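Local coordinates for CBS domain protein (Sulfolobus tokodaii, PDB 2EF7) that is of unknown function but carries a pair of CBS domains, modules that in related proteins often bind adenine nucleotides and regulate a partner, at residues 12-17 and 108-113. Numbering follows the deposited sequence.
Sequences TQVISV and GNLKGI
Val14 reaches across to strand 110-115 of the second CBS domain with both methyls, each meeting a different neighbour. CG1, anti to the carbonyl carbon of Val14 (chi1 -60°), lies 3.6 Å from CG1 of Ile113, the two side chains crossing at about a right angle, and also rests 4.0 Å from CA of Gly112. CG2 turns to Leu110, whose branch slants across it with CD2 at 4.0 Å. With CG of Leu110 anti to its own N (chi1 -177°), the branch is carried toward segment 12-17, and the same CD2 also touches Ser16 CB at 3.8 Å, so that one methyl bridges Val14 and Ser16. At the other end, Thr12 lies beside the classic beta bulge that Lys111 and Gly112 form opposite Val103, its CA 4.4 Å from Gly112 CA. Leu110 and Ile113 also pack on Ile39 of strand 37-42, which extends this apolar patch between the two CBS domains. Replacing Val14 by alanine removes both methyls and is likely to leave a gap facing Leu110 CD2 and Ile113 CG1. No hydrogen bond or salt bridge joins the two segments, so this small, partly exposed contact rests on van der Waals and hydrophobic packing.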
ATOM      1  N   THR A  12     -12.683 -13.560  -6.835  1.00 29.48           N
ATOM      2  CA  THR A  12     -13.727 -14.546  -7.063  1.00 34.58           C
ATOM      3  C   THR A  12     -13.686 -15.626  -5.989  1.00 40.44           C
ATOM      4  O   THR A  12     -12.875 -15.570  -5.066  1.00 41.87           O
ATOM      5  CB  THR A  12     -13.555 -15.209  -8.429  1.00 35.07           C
ATOM      6  OG1 THR A  12     -12.254 -15.802  -8.501  1.00 40.39           O
ATOM      7  CG2 THR A  12     -13.707 -14.180  -9.542  1.00 30.43           C
ATOM      8  N   GLN A  13     -14.563 -16.616  -6.114  1.00 46.15           N
ATOM      9  CA  GLN A  13     -14.612 -17.702  -5.142  1.00 51.91           C
ATOM     10  C   GLN A  13     -14.813 -17.143  -3.733  1.00 50.15           C
ATOM     11  O   GLN A  13     -14.122 -17.548  -2.796  1.00 53.50           O
ATOM     12  CB  GLN A  13     -13.303 -18.505  -5.169  1.00 57.31           C
ATOM     13  CG  GLN A  13     -12.811 -18.880  -6.557  1.00 67.38           C
ATOM     14  CD  GLN A  13     -13.808 -19.726  -7.319  1.00 72.65           C
ATOM     15  OE1 GLN A  13     -14.177 -20.817  -6.881  1.00 77.29           O
ATOM     16  NE2 GLN A  13     -14.254 -19.225  -8.468  1.00 75.54           N
ATOM     17  N   VAL A  14     -15.739 -16.202  -3.578  1.00 38.33           N
ATOM     18  CA  VAL A  14     -15.987 -15.632  -2.258  1.00 33.92           C
ATOM     19  C   VAL A  14     -16.939 -16.560  -1.522  1.00 32.90           C
ATOM     20  O   VAL A  14     -17.633 -17.352  -2.146  1.00 32.05           O
ATOM     21  CB  VAL A  14     -16.606 -14.228  -2.356  1.00 33.44           C
ATOM     22  CG1 VAL A  14     -15.659 -13.306  -3.106  1.00 34.38           C
ATOM     23  CG2 VAL A  14     -17.951 -14.297  -3.060  1.00 29.28           C
ATOM     24  N   ILE A  15     -16.973 -16.465  -0.198  1.00 28.31           N
ATOM     25  CA  ILE A  15     -17.844 -17.325   0.582  1.00 22.97           C
ATOM     26  C   ILE A  15     -19.125 -16.617   0.970  1.00 26.55           C
ATOM     27  O   ILE A  15     -19.094 -15.479   1.445  1.00 25.66           O
ATOM     28  CB  ILE A  15     -17.142 -17.799   1.865  1.00 26.64           C
ATOM     29  CG1 ILE A  15     -15.850 -18.535   1.503  1.00 27.20           C
ATOM     30  CG2 ILE A  15     -18.076 -18.684   2.668  1.00 18.44           C
ATOM     31  CD1 ILE A  15     -16.063 -19.769   0.644  1.00 34.99           C
ATOM     32  N   SER A  16     -20.253 -17.300   0.782  1.00 22.22           N
ATOM     33  CA  SER A  16     -21.548 -16.736   1.133  1.00 24.63           C
ATOM     34  C   SER A  16     -22.371 -17.724   1.944  1.00 25.01           C
ATOM     35  O   SER A  16     -22.117 -18.920   1.911  1.00 22.12           O
ATOM     36  CB  SER A  16     -22.328 -16.385  -0.132  1.00 21.75           C
ATOM     37  OG  SER A  16     -22.704 -17.564  -0.821  1.00 24.80           O
ATOM     38  N   VAL A  17     -23.363 -17.210   2.664  1.00 23.82           N
ATOM     39  CA  VAL A  17     -24.266 -18.039   3.461  1.00 22.03           C
ATOM     40  C   VAL A  17     -25.653 -17.509   3.166  1.00 22.33           C
ATOM     41  O   VAL A  17     -25.805 -16.328   2.844  1.00 28.45           O
ATOM     42  CB  VAL A  17     -23.979 -17.921   4.991  1.00 23.61           C
ATOM     43  CG1 VAL A  17     -22.546 -18.369   5.291  1.00 17.22           C
ATOM     44  CG2 VAL A  17     -24.220 -16.482   5.468  1.00 19.85           C
ATOM     45  N   GLY A 108     -28.090 -10.812 -11.478  1.00 34.66           N
ATOM     46  CA  GLY A 108     -28.063 -10.420 -10.077  1.00 31.36           C
ATOM     47  C   GLY A 108     -27.388 -11.376  -9.107  1.00 30.71           C
ATOM     48  O   GLY A 108     -27.339 -11.096  -7.910  1.00 30.61           O
ATOM     49  N   ASN A 109     -26.859 -12.486  -9.621  1.00 28.10           N
ATOM     50  CA  ASN A 109     -26.198 -13.492  -8.800  1.00 30.72           C
ATOM     51  C   ASN A 109     -24.771 -13.136  -8.422  1.00 33.69           C
ATOM     52  O   ASN A 109     -24.013 -12.604  -9.235  1.00 25.90           O
ATOM     53  CB  ASN A 109     -26.210 -14.842  -9.520  1.00 35.69           C
ATOM     54  CG  ASN A 109     -27.617 -15.352  -9.767  1.00 40.63           C
ATOM     55  OD1 ASN A 109     -28.430 -15.446  -8.845  1.00 43.16           O
ATOM     56  ND2 ASN A 109     -27.913 -15.684 -11.015  1.00 49.76           N
ATOM     57  N   LEU A 110     -24.409 -13.456  -7.183  1.00 26.99           N
ATOM     58  CA  LEU A 110     -23.079 -13.175  -6.651  1.00 26.90           C
ATOM     59  C   LEU A 110     -21.972 -13.853  -7.464  1.00 29.93           C
ATOM     60  O   LEU A 110     -22.055 -15.048  -7.760  1.00 27.52           O
ATOM     61  CB  LEU A 110     -23.008 -13.631  -5.190  1.00 27.24           C
ATOM     62  CG  LEU A 110     -21.731 -13.369  -4.388  1.00 27.82           C
ATOM     63  CD1 LEU A 110     -21.439 -11.863  -4.304  1.00 19.86           C
ATOM     64  CD2 LEU A 110     -21.917 -13.954  -2.992  1.00 24.66           C
ATOM     65  N   LYS A 111     -20.948 -13.080  -7.832  1.00 24.82           N
ATOM     66  CA  LYS A 111     -19.816 -13.595  -8.611  1.00 23.55           C
ATOM     67  C   LYS A 111     -18.472 -13.295  -7.954  1.00 25.80           C
ATOM     68  O   LYS A 111     -17.492 -13.995  -8.194  1.00 27.25           O
ATOM     69  CB  LYS A 111     -19.819 -12.999 -10.028  1.00 28.09           C
ATOM     70  CG  LYS A 111     -20.924 -13.522 -10.942  1.00 36.17           C
ATOM     71  CD  LYS A 111     -20.658 -14.966 -11.331  1.00 44.01           C
ATOM     72  CE  LYS A 111     -21.868 -15.601 -11.983  1.00 55.29           C
ATOM     73  NZ  LYS A 111     -21.606 -17.023 -12.340  1.00 55.62           N
ATOM     74  N   GLY A 112     -18.420 -12.245  -7.143  1.00 23.32           N
ATOM     75  CA  GLY A 112     -17.180 -11.889  -6.480  1.00 22.50           C
ATOM     76  C   GLY A 112     -17.290 -10.635  -5.630  1.00 22.03           C
ATOM     77  O   GLY A 112     -18.393 -10.145  -5.364  1.00 25.66           O
ATOM     78  N   ILE A 113     -16.135 -10.120  -5.215  1.00 25.75           N
ATOM     79  CA  ILE A 113     -16.027  -8.919  -4.393  1.00 26.27           C
ATOM     80  C   ILE A 113     -14.901  -8.060  -4.961  1.00 30.51           C
ATOM     81  O   ILE A 113     -13.825  -8.581  -5.248  1.00 25.34           O
ATOM     82  CB  ILE A 113     -15.653  -9.269  -2.922  1.00 30.54           C
ATOM     83  CG1 ILE A 113     -16.796 -10.021  -2.256  1.00 35.21           C
ATOM     84  CG2 ILE A 113     -15.319  -8.000  -2.144  1.00 32.15           C
ATOM     85  CD1 ILE A 113     -18.083  -9.243  -2.215  1.00 49.78           C
TER